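Local coordinates for protein taurine dioxygenase (Burkholderia xenovorans, PDB 5KEU) that probably acts as an iron- and 2-oxoglutarate-dependent dioxygenase of the TauD/TfdA family, and holds a magnesium ion at its metal site in this crystal, at residues 40-43 with 44-48; 114-117 with 118-122; 232-235 with 236-240; 265-268 with 269-272. All blocks are in the same frame, centred on the assembly; numbering follows the deposited sequence. Where two conformers were deposited one is given.

Contact 1: residues 40-43 with 44-48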
ATOM      1  N   ARG B  40     -31.869   0.799   4.852  1.00 24.79           N
ATOM      2  CA  ARG B  40     -33.114   0.060   4.727  1.00 29.28           C
ATOM      3  C   ARG B  40     -32.800  -1.376   4.327  1.00 26.36           C
ATOM      4  O   ARG B  40     -31.707  -1.678   3.849  1.00 23.88           O
ATOM      5  CB  ARG B  40     -34.052   0.726   3.703  1.00 28.12           C
ATOM      6  N   LYS B  41     -33.763  -2.266   4.539  1.00 26.73           N
ATOM      7  CA  LYS B  41     -33.537  -3.673   4.234  1.00 27.30           C
ATOM      8  C   LYS B  41     -33.301  -3.880   2.739  1.00 30.93           C
ATOM      9  O   LYS B  41     -34.002  -3.312   1.894  1.00 25.29           O
ATOM     10  CB  LYS B  41     -34.727  -4.516   4.697  1.00 29.22           C
ATOM     11  CG  LYS B  41     -34.561  -5.997   4.407  1.00 31.04           C
ATOM     12  CD  LYS B  41     -35.612  -6.835   5.123  1.00 36.71           C
ATOM     13  CE  LYS B  41     -35.195  -8.300   5.147  1.00 43.23           C
ATOM     14  NZ  LYS B  41     -36.236  -9.178   5.749  1.00 42.96           N
ATOM     15  N   LEU B  42     -32.315  -4.718   2.415  1.00 25.72           N
ATOM     16  CA  LEU B  42     -32.008  -5.025   1.022  1.00 24.25           C
ATOM     17  C   LEU B  42     -32.949  -6.101   0.492  1.00 23.62           C
ATOM     18  O   LEU B  42     -33.309  -7.035   1.213  1.00 22.82           O
ATOM     19  CB  LEU B  42     -30.563  -5.503   0.887  1.00 22.61           C
ATOM     20  CG  LEU B  42     -29.508  -4.567   1.460  1.00 29.28           C
ATOM     21  CD1 LEU B  42     -28.129  -5.109   1.175  1.00 29.74           C
ATOM     22  CD2 LEU B  42     -29.696  -3.205   0.865  1.00 33.07           C
ATOM     23  N   ASP B  43     -33.344  -5.977  -0.773  1.00 26.49           N
ATOM     24  CA  ASP B  43     -34.147  -7.032  -1.374  1.00 31.24           C
ATOM     25  C   ASP B  43     -33.220  -8.172  -1.793  1.00 21.81           C
ATOM     26  O   ASP B  43     -31.986  -8.028  -1.779  1.00 20.76           O
ATOM     27  CB  ASP B  43     -35.018  -6.468  -2.510  1.00 30.70           C
ATOM     28  CG  ASP B  43     -34.222  -5.929  -3.698  1.00 36.21           C
ATOM     29  OD1 ASP B  43     -33.124  -6.434  -4.003  1.00 35.61           O
ATOM     30  OD2 ASP B  43     -34.731  -4.998  -4.358  1.00 37.89           O
ATOM     31  N   PRO B  44     -33.775  -9.349  -2.110  1.00 30.10           N
ATOM     32  CA  PRO B  44     -32.904 -10.493  -2.433  1.00 25.46           C
ATOM     33  C   PRO B  44     -31.935 -10.224  -3.566  1.00 27.03           C
ATOM     34  O   PRO B  44     -30.806 -10.730  -3.531  1.00 23.13           O
ATOM     35  CB  PRO B  44     -33.907 -11.597  -2.797  1.00 25.86           C
ATOM     36  CG  PRO B  44     -35.135 -11.248  -1.954  1.00 28.50           C
ATOM     37  CD  PRO B  44     -35.198  -9.747  -2.027  1.00 23.77           C
ATOM     38  N   SER B  45     -32.342  -9.442  -4.571  1.00 24.99           N
ATOM     39  CA  SER B  45     -31.438  -9.137  -5.677  1.00 27.67           C
ATOM     40  C   SER B  45     -30.247  -8.302  -5.210  1.00 28.22           C
ATOM     41  O   SER B  45     -29.118  -8.501  -5.679  1.00 25.88           O
ATOM     42  CB  SER B  45     -32.197  -8.408  -6.782  1.00 29.61           C
ATOM     43  OG  SER B  45     -31.293  -7.862  -7.722  1.00 33.71           O
ATOM     44  N   GLU B  46     -30.479  -7.354  -4.303  1.00 25.83           N
ATOM     45  CA  GLU B  46     -29.374  -6.546  -3.794  1.00 26.18           C
ATOM     46  C   GLU B  46     -28.417  -7.383  -2.959  1.00 24.82           C
ATOM     47  O   GLU B  46     -27.192  -7.235  -3.071  1.00 21.67           O
ATOM     48  CB  GLU B  46     -29.926  -5.372  -2.989  1.00 23.86           C
ATOM     49  CG  GLU B  46     -30.697  -4.385  -3.859  1.00 27.02           C
ATOM     50  CD  GLU B  46     -31.448  -3.351  -3.050  1.00 30.37           C
ATOM     51  OE1 GLU B  46     -32.050  -3.719  -2.024  1.00 31.20           O
ATOM     52  OE2 GLU B  46     -31.426  -2.163  -3.431  1.00 29.78           O
ATOM     53  N   VAL B  47     -28.960  -8.253  -2.102  1.00 25.23           N
ATOM     54  CA  VAL B  47     -28.126  -9.171  -1.328  1.00 22.92           C
ATOM     55  C   VAL B  47     -27.258 -10.004  -2.261  1.00 23.01           C
ATOM     56  O   VAL B  47     -26.044 -10.128  -2.065  1.00 20.59           O
ATOM     57  CB  VAL B  47     -29.007 -10.070  -0.444  1.00 25.49           C
ATOM     58  CG1 VAL B  47     -28.148 -11.139   0.224  1.00 22.21           C
ATOM     59  CG2 VAL B  47     -29.745  -9.221   0.590  1.00 26.05           C
ATOM     60  N   ALA B  48     -27.873 -10.583  -3.296  1.00 20.54           N
ATOM     61  CA  ALA B  48     -27.125 -11.445  -4.199  1.00 19.38           C
ATOM     62  C   ALA B  48     -26.040 -10.663  -4.922  1.00 21.82           C
ATOM     63  O   ALA B  48     -24.919 -11.152  -5.085  1.00 24.27           O
ATOM     64  CB  ALA B  48     -28.069 -12.101  -5.201  1.00 22.51           C
TER
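Asp43 OD1 takes the backbone N-H of Glu46, with 2.8 Å between OD1 and Glu46 N, and the amide comes in nearly in line with the C-O bond of the carboxylate. The first torsion of Asp43, chi1 65°, turns the carboxylate back over the start of the helix by setting CG between its own backbone N and carbonyl carbon. The bond is returned: Glu46 OE1 accepts from Asp43 N at 2.9 Å, on the anti side of its carboxylate and only slightly out of plane. These reciprocal bonds make a capping box, with Asp43 as N-cap of helix 44-57 and Pro44 as the first helical residue. The two side chains cross at about a right angle, and the acids come close, Asp43 OD1 lying 3.5 Å from Glu46 OE1; the amide hydrogens they hold, and the positive end of the helix dipole, probably offset that repulsion. Asp43 O meanwhile receives Val47 N at 3.1 Å, the first regular turn of the helix. On the apolar side Leu42 CB rests 3.8 Å from Val47 CG2, while Val36, earlier in the same loop, packs on both Leu42 and Glu46. Gln78 NE2 holds Leu42 O.

Contact 2: residues 114-117 with 118-122. With FMT (formic acid), chain T.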
ATOM      1  N   ALA B 114       8.347  -2.125  18.422  1.00 49.31           N
ATOM      2  CA  ALA B 114       7.916  -3.261  17.621  1.00 37.16           C
ATOM      3  C   ALA B 114       8.990  -3.654  16.611  1.00 24.96           C
ATOM      4  O   ALA B 114       9.757  -2.811  16.137  1.00 22.15           O
ATOM      5  CB  ALA B 114       6.611  -2.953  16.888  1.00 34.38           C
ATOM      6  N   LEU B 115       9.039  -4.950  16.288  1.00 17.72           N
ATOM      7  CA  LEU B 115       9.956  -5.464  15.279  1.00 19.34           C
ATOM      8  C   LEU B 115       9.231  -5.393  13.948  1.00 20.80           C
ATOM      9  O   LEU B 115       8.245  -6.102  13.738  1.00 22.39           O
ATOM     10  CB  LEU B 115      10.399  -6.894  15.590  1.00 20.35           C
ATOM     11  CG  LEU B 115      11.712  -7.294  14.889  1.00 22.26           C
ATOM     12  CD1 LEU B 115      12.491  -8.354  15.668  1.00 29.27           C
ATOM     13  CD2 LEU B 115      11.441  -7.764  13.475  1.00 24.88           C
ATOM     14  N   LEU B 116       9.727  -4.564  13.035  1.00 13.63           N
ATOM     15  CA  LEU B 116       8.995  -4.255  11.814  1.00 12.30           C
ATOM     16  C   LEU B 116       9.601  -4.997  10.637  1.00 11.47           C
ATOM     17  O   LEU B 116      10.773  -4.785  10.304  1.00 12.85           O
ATOM     18  CB  LEU B 116       9.008  -2.748  11.541  1.00 13.69           C
ATOM     19  CG  LEU B 116       8.364  -1.888  12.625  1.00 16.54           C
ATOM     20  CD1 LEU B 116       8.512  -0.403  12.258  1.00 15.03           C
ATOM     21  CD2 LEU B 116       6.895  -2.264  12.779  1.00 16.39           C
ATOM     22  N   ARG B 117       8.786  -5.828   9.994  1.00 10.78           N
ATOM     23  CA  ARG B 117       9.093  -6.520   8.750  1.00 10.14           C
ATOM     24  C   ARG B 117       7.998  -6.161   7.751  1.00 14.78           C
ATOM     25  O   ARG B 117       6.955  -5.627   8.146  1.00 11.89           O
ATOM     26  CB  ARG B 117       9.139  -8.046   8.953  1.00 13.21           C
ATOM     27  CG  ARG B 117      10.148  -8.550  10.010  1.00 14.65           C
ATOM     28  CD  ARG B 117      11.596  -8.134   9.701  1.00 13.27           C
ATOM     29  NE  ARG B 117      12.069  -8.438   8.346  1.00 16.05           N
ATOM     30  CZ  ARG B 117      12.618  -9.595   7.972  1.00 18.26           C
ATOM     31  NH1 ARG B 117      12.742 -10.583   8.838  1.00 18.82           N
ATOM     32  NH2 ARG B 117      13.032  -9.758   6.721  1.00 20.49           N
ATOM     33  N   PRO B 118       8.163  -6.459   6.462  1.00 13.47           N
ATOM     34  CA  PRO B 118       7.126  -6.050   5.503  1.00 18.42           C
ATOM     35  C   PRO B 118       5.753  -6.652   5.779  1.00 12.48           C
ATOM     36  O   PRO B 118       4.749  -6.043   5.399  1.00 13.67           O
ATOM     37  CB  PRO B 118       7.701  -6.526   4.159  1.00 18.98           C
ATOM     38  CG  PRO B 118       9.205  -6.417   4.367  1.00 18.50           C
ATOM     39  CD  PRO B 118       9.365  -6.974   5.775  1.00 18.20           C
ATOM     40  N   TRP B 119       5.670  -7.809   6.434  1.00 10.40           N
ATOM     41  CA  TRP B 119       4.385  -8.446   6.735  1.00 13.68           C
ATOM     42  C   TRP B 119       3.822  -8.078   8.110  1.00 13.95           C
ATOM     43  O   TRP B 119       2.739  -8.556   8.469  1.00 13.66           O
ATOM     44  CB  TRP B 119       4.525  -9.973   6.651  1.00 11.59           C
ATOM     45  CG  TRP B 119       5.642 -10.494   7.493  1.00 15.75           C
ATOM     46  CD1 TRP B 119       5.596 -10.809   8.821  1.00 13.93           C
ATOM     47  CD2 TRP B 119       6.988 -10.717   7.072  1.00 12.59           C
ATOM     48  NE1 TRP B 119       6.833 -11.236   9.249  1.00 15.03           N
ATOM     49  CE2 TRP B 119       7.705 -11.189   8.194  1.00 11.88           C
ATOM     50  CE3 TRP B 119       7.660 -10.563   5.855  1.00 14.56           C
ATOM     51  CZ2 TRP B 119       9.064 -11.520   8.133  1.00 14.50           C
ATOM     52  CZ3 TRP B 119       9.021 -10.892   5.797  1.00 16.54           C
ATOM     53  CH2 TRP B 119       9.694 -11.380   6.930  1.00 12.12           C
ATOM     54  N   THR B 120       4.516  -7.246   8.877  1.00 10.74           N
ATOM     55  CA  THR B 120       4.089  -6.946  10.238  1.00 12.00           C
ATOM     56  C   THR B 120       2.720  -6.286  10.233  1.00 15.38           C
ATOM     57  O   THR B 120       2.475  -5.318   9.500  1.00 13.34           O
ATOM     58  CB  THR B 120       5.118  -6.043  10.919  1.00 12.10           C
ATOM     59  OG1 THR B 120       6.364  -6.743  10.999  1.00 13.50           O
ATOM     60  CG2 THR B 120       4.661  -5.666  12.306  1.00 15.34           C
ATOM     61  N   GLY B 121       1.809  -6.823  11.047  1.00 12.87           N
ATOM     62  CA  GLY B 121       0.479  -6.282  11.153  1.00 14.89           C
ATOM     63  C   GLY B 121      -0.517  -6.855  10.170  1.00 17.18           C
ATOM     64  O   GLY B 121      -1.727  -6.710  10.384  1.00 13.10           O
ATOM     65  N   TRP B 122      -0.052  -7.512   9.105  1.00 14.62           N
ATOM     66  CA  TRP B 122      -0.968  -8.164   8.170  1.00 11.17           C
ATOM     67  C   TRP B 122      -1.579  -9.394   8.812  1.00 13.61           C
ATOM     68  O   TRP B 122      -0.860 -10.210   9.397  1.00 12.94           O
ATOM     69  CB  TRP B 122      -0.235  -8.567   6.896  1.00  9.64           C
ATOM     70  CG  TRP B 122       0.040  -7.423   5.981  1.00 12.27           C
ATOM     71  CD1 TRP B 122       1.182  -6.649   5.923  1.00 12.17           C
ATOM     72  CD2 TRP B 122      -0.847  -6.912   4.981  1.00 10.49           C
ATOM     73  NE1 TRP B 122       1.048  -5.696   4.933  1.00 11.09           N
ATOM     74  CE2 TRP B 122      -0.185  -5.835   4.343  1.00 13.81           C
ATOM     75  CE3 TRP B 122      -2.144  -7.249   4.572  1.00 11.70           C
ATOM     76  CZ2 TRP B 122      -0.769  -5.118   3.303  1.00 12.55           C
ATOM     77  CZ3 TRP B 122      -2.728  -6.532   3.524  1.00 10.64           C
ATOM     78  CH2 TRP B 122      -2.040  -5.474   2.912  1.00 10.77           C
TER
HETATM   79  C   FMT T 409       7.125  -9.269  12.921  1.00 42.39           C
HETATM   80  O1  FMT T 409       6.015  -8.751  12.797  1.00 29.34           O
HETATM   81  O2  FMT T 409       7.939  -8.984  13.806  1.00 41.90           O
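Arg117 lies alongside Trp119, both side chains pointing the same way, and its CB sits over the indole face, 3.7 Å from the centroid of the six-membered ring: a CH-pi contact. CG has already passed beyond the rim, 3.7 Å from Trp119 CZ2. Bends at chi2 and chi3, -58° and -51°, then bring the guanidinium back to the CZ2-CH2 side of the indole. NE is 4.0 Å from both Pro118 CD and Trp119 CH2. At the end CZ stands 3.6 Å from Trp119 CH2, which lies over the centre of one guanidinium face; the two planes are 53° apart, so this is no parallel stack. The charge itself is met across the dimer interface, where NE makes a salt bridge with Glu245 of the second subunit. The backbone here makes a type I beta turn from Arg117 to Thr120, closed by Thr120 N to Arg117 O at 3.0 Å, and a type II turn from Trp119 to Trp122 leads on toward strand 122-123 and the metal ligand His123. Thr120 OG1 reinforces the first turn by accepting from Arg117 N at 2.8 Å. The same hydroxyl donates to O1 of a formic acid, probably from the crystallisation liquor, with 2.7 Å between OG1 and O1. The Trp244 ring of the same chain meets that of Trp119.

Contact 3: residues 232-235 with 236-240; sequences TPRE and SEALL
Arg234 leaves the helix with CG anti to its backbone N (chi1 176°) and bends at chi2, 50°, while Glu237 runs out fully extended, and those shapes bring guanidinium and carboxylate together one turn apart. Arg234 NH1 reaches Glu237 OE1 at 2.7 Å in a salt bridge that is short but not straight, 141° at the hydrogen. OE1 is approached on its anti side but well out of the carboxylate plane, and the two flat groups stand nearly perpendicular. Ala238 CB covers one face of the guanidinium over its centre, 4.0 Å from Arg234 CZ. One residue on, Glu235 O accepts Leu239 N, and Leu239 CG folds back to within 3.2 Å of that same oxygen. Ser236 OG bonds to Ile228 N, tying the helix to strand 225-228, on which Leu239 and Leu240 also pack. At the helix start Thr232 OG1 accepts Glu235 N at 3.2 Å, and Glu235 OE2 takes Thr232 N at 2.9 Å from above its carboxylate plane. Thr232 O then receives Ser236 N as the first regular helical bond. With Pro233 opening helix 233-247 immediately after the N-cap threonine, the pair of reciprocal bonds between Thr232 and Glu235 is a classic capping box.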
ATOM      1  N   THR B 232      11.272 -28.519  10.515  1.00 11.71           N
ATOM      2  CA  THR B 232      12.124 -28.042  11.611  1.00 17.01           C
ATOM      3  C   THR B 232      11.865 -26.560  11.871  1.00 12.98           C
ATOM      4  O   THR B 232      11.292 -25.861  11.033  1.00 15.57           O
ATOM      5  CB  THR B 232      13.611 -28.262  11.317  1.00 18.09           C
ATOM      6  OG1 THR B 232      14.057 -27.312  10.345  1.00 13.07           O
ATOM      7  CG2 THR B 232      13.872 -29.665  10.813  1.00 18.59           C
ATOM      8  N   PRO B 233      12.249 -26.059  13.046  1.00 12.73           N
ATOM      9  CA  PRO B 233      11.965 -24.643  13.332  1.00 11.91           C
ATOM     10  C   PRO B 233      12.576 -23.691  12.312  1.00 11.45           C
ATOM     11  O   PRO B 233      11.938 -22.690  11.942  1.00 11.90           O
ATOM     12  CB  PRO B 233      12.557 -24.455  14.739  1.00 15.34           C
ATOM     13  CG  PRO B 233      12.410 -25.847  15.379  1.00 15.24           C
ATOM     14  CD  PRO B 233      12.699 -26.801  14.246  1.00 14.93           C
ATOM     15  N   ARG B 234      13.787 -23.974  11.821  1.00 11.45           N
ATOM     16  CA  ARG B 234      14.368 -23.064  10.825  1.00 11.08           C
ATOM     17  C   ARG B 234      13.678 -23.217   9.468  1.00 14.67           C
ATOM     18  O   ARG B 234      13.429 -22.218   8.775  1.00 10.68           O
ATOM     19  CB  ARG B 234      15.879 -23.289  10.700  1.00 11.29           C
ATOM     20  CG  ARG B 234      16.551 -22.433   9.578  1.00 10.98           C
ATOM     21  CD  ARG B 234      16.146 -20.959   9.710  1.00 11.24           C
ATOM     22  NE  ARG B 234      16.755 -20.172   8.624  1.00 11.59           N
ATOM     23  CZ  ARG B 234      16.451 -18.918   8.334  1.00 15.46           C
ATOM     24  NH1 ARG B 234      15.557 -18.265   9.052  1.00 14.86           N
ATOM     25  NH2 ARG B 234      17.062 -18.321   7.310  1.00 15.04           N
ATOM     26  N   GLU B 235      13.351 -24.453   9.066  1.00 11.73           N
ATOM     27  CA  GLU B 235      12.585 -24.614   7.837  1.00 12.70           C
ATOM     28  C   GLU B 235      11.280 -23.831   7.912  1.00 11.01           C
ATOM     29  O   GLU B 235      10.878 -23.170   6.947  1.00 10.76           O
ATOM     30  CB  GLU B 235      12.297 -26.100   7.572  1.00 11.41           C
ATOM     31  CG  GLU B 235      13.556 -26.949   7.331  1.00 15.44           C
ATOM     32  CD  GLU B 235      13.290 -28.459   7.388  1.00 14.14           C
ATOM     33  OE1 GLU B 235      14.195 -29.228   6.999  1.00 13.08           O
ATOM     34  OE2 GLU B 235      12.183 -28.879   7.806  1.00 12.63           O
ATOM     35  N   SER B 236      10.588 -23.925   9.047  1.00 11.64           N
ATOM     36  CA  SER B 236       9.333 -23.207   9.216  1.00 11.67           C
ATOM     37  C   SER B 236       9.548 -21.707   9.111  1.00 10.55           C
ATOM     38  O   SER B 236       8.831 -21.010   8.381  1.00 11.78           O
ATOM     39  CB  SER B 236       8.718 -23.562  10.573  1.00 10.62           C
ATOM     40  OG  SER B 236       7.559 -22.791  10.831  1.00 12.70           O
ATOM     41  N   GLU B 237      10.519 -21.194   9.863  1.00 10.21           N
ATOM     42  CA  GLU B 237      10.805 -19.762   9.846  1.00 13.01           C
ATOM     43  C   GLU B 237      11.098 -19.268   8.430  1.00 13.37           C
ATOM     44  O   GLU B 237      10.537 -18.257   7.980  1.00 11.42           O
ATOM     45  CB  GLU B 237      11.986 -19.488  10.779  1.00 14.37           C
ATOM     46  CG  GLU B 237      12.414 -18.045  10.881  1.00 19.25           C
ATOM     47  CD  GLU B 237      13.556 -17.900  11.863  1.00 21.96           C
ATOM     48  OE1 GLU B 237      14.662 -18.428  11.597  1.00 14.85           O
ATOM     49  OE2 GLU B 237      13.320 -17.303  12.927  1.00 25.34           O
ATOM     50  N   ALA B 238      11.983 -19.967   7.710  1.00  9.72           N
ATOM     51  CA  ALA B 238      12.382 -19.506   6.378  1.00  9.49           C
ATOM     52  C   ALA B 238      11.226 -19.597   5.385  1.00 13.49           C
ATOM     53  O   ALA B 238      11.029 -18.691   4.557  1.00 11.30           O
ATOM     54  CB  ALA B 238      13.585 -20.319   5.883  1.00 11.24           C
ATOM     55  N   LEU B 239      10.448 -20.683   5.443  1.00  9.92           N
ATOM     56  CA  LEU B 239       9.312 -20.810   4.535  1.00  9.98           C
ATOM     57  C   LEU B 239       8.231 -19.776   4.834  1.00 10.71           C
ATOM     58  O   LEU B 239       7.621 -19.221   3.910  1.00 10.28           O
ATOM     59  CB  LEU B 239       8.714 -22.222   4.619  1.00  9.27           C
ATOM     60  CG  LEU B 239       9.600 -23.308   4.005  1.00 11.21           C
ATOM     61  CD1 LEU B 239       9.094 -24.695   4.417  1.00 10.14           C
ATOM     62  CD2 LEU B 239       9.668 -23.165   2.467  1.00 13.61           C
ATOM     63  N   LEU B 240       7.939 -19.531   6.118  1.00  9.47           N
ATOM     64  CA  LEU B 240       6.929 -18.523   6.423  1.00 10.79           C
ATOM     65  C   LEU B 240       7.377 -17.143   5.957  1.00 10.25           C
ATOM     66  O   LEU B 240       6.573 -16.381   5.414  1.00 10.86           O
ATOM     67  CB  LEU B 240       6.589 -18.509   7.925  1.00  9.37           C
ATOM     68  CG  LEU B 240       5.800 -19.748   8.392  1.00 10.60           C
ATOM     69  CD1 LEU B 240       5.653 -19.716   9.912  1.00 10.79           C
ATOM     70  CD2 LEU B 240       4.438 -19.770   7.727  1.00 13.89           C
TER

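Contact 4: residues 265-268 with 269-272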
ATOM      1  N   PHE B 265     -16.540  -4.167   3.644  1.00 12.14           N
ATOM      2  CA  PHE B 265     -17.169  -5.474   3.834  1.00 14.74           C
ATOM      3  C   PHE B 265     -16.239  -6.463   3.145  1.00 13.68           C
ATOM      4  O   PHE B 265     -16.136  -6.448   1.914  1.00 14.27           O
ATOM      5  CB  PHE B 265     -18.566  -5.460   3.202  1.00 15.71           C
ATOM      6  CG  PHE B 265     -19.384  -6.728   3.368  1.00 14.54           C
ATOM      7  CD1 PHE B 265     -18.951  -7.811   4.124  1.00 14.69           C
ATOM      8  CD2 PHE B 265     -20.629  -6.803   2.753  1.00 15.96           C
ATOM      9  CE1 PHE B 265     -19.756  -8.955   4.261  1.00 17.19           C
ATOM     10  CE2 PHE B 265     -21.440  -7.934   2.887  1.00 17.83           C
ATOM     11  CZ  PHE B 265     -20.987  -9.017   3.639  1.00 16.91           C
ATOM     12  N   TRP B 266     -15.509  -7.273   3.910  1.00 10.24           N
ATOM     13  CA  TRP B 266     -14.498  -8.118   3.288  1.00 14.62           C
ATOM     14  C   TRP B 266     -14.687  -9.591   3.617  1.00 16.67           C
ATOM     15  O   TRP B 266     -15.252  -9.947   4.654  1.00 13.65           O
ATOM     16  CB  TRP B 266     -13.075  -7.699   3.671  1.00 12.51           C
ATOM     17  CG  TRP B 266     -12.656  -7.849   5.121  1.00 13.86           C
ATOM     18  CD1 TRP B 266     -12.002  -8.907   5.679  1.00 17.06           C
ATOM     19  CD2 TRP B 266     -12.767  -6.860   6.153  1.00 14.34           C
ATOM     20  NE1 TRP B 266     -11.728  -8.656   7.002  1.00 18.16           N
ATOM     21  CE2 TRP B 266     -12.178  -7.401   7.316  1.00 16.38           C
ATOM     22  CE3 TRP B 266     -13.334  -5.586   6.214  1.00 14.23           C
ATOM     23  CZ2 TRP B 266     -12.137  -6.706   8.530  1.00 20.50           C
ATOM     24  CZ3 TRP B 266     -13.285  -4.896   7.411  1.00 15.15           C
ATOM     25  CH2 TRP B 266     -12.694  -5.460   8.554  1.00 17.50           C
ATOM     26  N   ASP B 267     -14.177 -10.427   2.704  1.00 11.23           N
ATOM     27  CA  ASP B 267     -14.231 -11.887   2.799  1.00 14.21           C
ATOM     28  C   ASP B 267     -12.937 -12.339   3.475  1.00 15.90           C
ATOM     29  O   ASP B 267     -11.864 -12.343   2.858  1.00 13.10           O
ATOM     30  CB  ASP B 267     -14.410 -12.491   1.407  1.00 13.04           C
ATOM     31  CG  ASP B 267     -14.604 -14.011   1.432  1.00 14.09           C
ATOM     32  OD1 ASP B 267     -14.390 -14.619   2.504  1.00 14.75           O
ATOM     33  OD2 ASP B 267     -14.946 -14.583   0.376  1.00 17.60           O
ATOM     34  N   ASN B 268     -13.051 -12.677   4.765  1.00 14.05           N
ATOM     35  CA  ASN B 268     -11.962 -13.182   5.596  0.51 18.09           C
ATOM     36  C   ASN B 268     -11.441 -14.535   5.111  1.00 21.10           C
ATOM     37  O   ASN B 268     -10.381 -14.975   5.567  1.00 21.16           O
ATOM     38  CB  ASN B 268     -12.490 -13.280   7.045  0.51 19.51           C
ATOM     39  CG  ASN B 268     -11.410 -13.125   8.127  0.51 16.87           C
ATOM     40  OD1 ASN B 268     -10.575 -12.208   8.076  0.51 14.57           O
ATOM     41  ND2 ASN B 268     -11.464 -14.018   9.160  0.51  9.97           N
ATOM     42  N   ARG B 269     -12.182 -15.227   4.257  1.00 16.51           N
ATOM     43  CA  ARG B 269     -11.708 -16.514   3.775  1.00 13.08           C
ATOM     44  C   ARG B 269     -10.697 -16.373   2.647  1.00 18.36           C
ATOM     45  O   ARG B 269     -10.070 -17.370   2.267  1.00 20.05           O
ATOM     46  CB  ARG B 269     -12.897 -17.357   3.308  1.00 14.24           C
ATOM     47  CG  ARG B 269     -13.976 -17.509   4.376  1.00 17.58           C
ATOM     48  CD  ARG B 269     -15.289 -18.035   3.776  1.00 19.23           C
ATOM     49  NE  ARG B 269     -15.846 -17.065   2.835  1.00 16.44           N
ATOM     50  CZ  ARG B 269     -17.039 -17.171   2.260  1.00 18.28           C
ATOM     51  NH1 ARG B 269     -17.847 -18.188   2.546  1.00 20.00           N
ATOM     52  NH2 ARG B 269     -17.426 -16.245   1.393  1.00 19.13           N
ATOM     53  N   ALA B 270     -10.518 -15.160   2.106  1.00 16.57           N
ATOM     54  CA  ALA B 270      -9.698 -14.967   0.923  1.00 14.58           C
ATOM     55  C   ALA B 270      -8.747 -13.782   1.053  1.00 12.79           C
ATOM     56  O   ALA B 270      -8.081 -13.441   0.071  1.00 11.93           O
ATOM     57  CB  ALA B 270     -10.583 -14.771  -0.319  1.00 13.73           C
ATOM     58  N   THR B 271      -8.664 -13.153   2.224  1.00  9.14           N
ATOM     59  CA  THR B 271      -7.888 -11.931   2.380  1.00 10.33           C
ATOM     60  C   THR B 271      -7.138 -11.939   3.695  1.00 13.30           C
ATOM     61  O   THR B 271      -7.466 -12.678   4.625  1.00 11.26           O
ATOM     62  CB  THR B 271      -8.763 -10.662   2.370  1.00 13.53           C
ATOM     63  OG1 THR B 271      -9.708 -10.721   3.455  1.00 12.54           O
ATOM     64  CG2 THR B 271      -9.497 -10.506   1.046  1.00 12.15           C
ATOM     65  N   ALA B 272      -6.128 -11.085   3.755  1.00 11.20           N
ATOM     66  CA  ALA B 272      -5.598 -10.546   4.998  1.00 11.48           C
ATOM     67  C   ALA B 272      -5.679  -9.030   4.889  1.00 13.22           C
ATOM     68  O   ALA B 272      -5.808  -8.483   3.787  1.00 12.15           O
ATOM     69  CB  ALA B 272      -4.144 -10.985   5.257  1.00 10.32           C
TER
HETATM   70  O   HOH W   1      -8.936 -10.424   6.273  1.00 16.70           O
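The Arg269 guanidinium presents its edge to the Asp267 carboxylate, a side-on grip by two nitrogens with the two planes turned 50° apart. NE gives the straighter bond, 168° at the hydrogen and 2.9 Å to Asp267 OD1 on its syn side; NH2 reaches Asp267 OD2 at 3.2 Å from above the carboxylate plane. The clasp lies within a type I beta turn from Asp267 to Ala270, which carries the chain from strand 263-267 of the larger sheet to strand 271-274 of the smaller one, within the double-stranded beta-helix core of the cupin clan. OD1 is held twice, because Arg269 N also donates to it, at 2.9 Å and from the opposite face of the carboxylate. Beyond the pair, His210 bonds to Asp267 OD2 and Glu212 makes a salt bridge with Arg269, so the buried charges are knitted into a wider network. The indole of Trp266 meets the rings of Trp152 and the metal ligand His273. In the one of its two conformers described here, Asn268 bonds through ND2 to Pro133 O and takes a water hydrogen on OD1. Asp267 O is likewise shared: Ala270 N closes the turn at 3.2 Å, and Thr271 OG1 donates from the opposite face at 2.8 Å. The same water donates to Thr271 OG1, 2.9 Å from its oxygen.

Contact 4 sits at the heart of the fold, its centre about 4 Å from that of the chain, with the Trp266 side chain about 5 Å from the magnesium ion bound by His123, Asp125, His273 and Asn323. Contact 2 touches it: Trp122 CZ3 packs on Ala272 O at 3.7 Å, where strands 122-123 and 271-274 pair and bring His123 and His273 to the metal. Contact 3 begins helix 233-247, whose later residues Glu241 and Trp244 come up to contact 2; the two centres are about 17 Å apart. Contact 1, another capping box, lies across the chain's centre from contacts 2 and 3, but helix 44-57 runs on to pack Leu55 against Asp267 and Arg269.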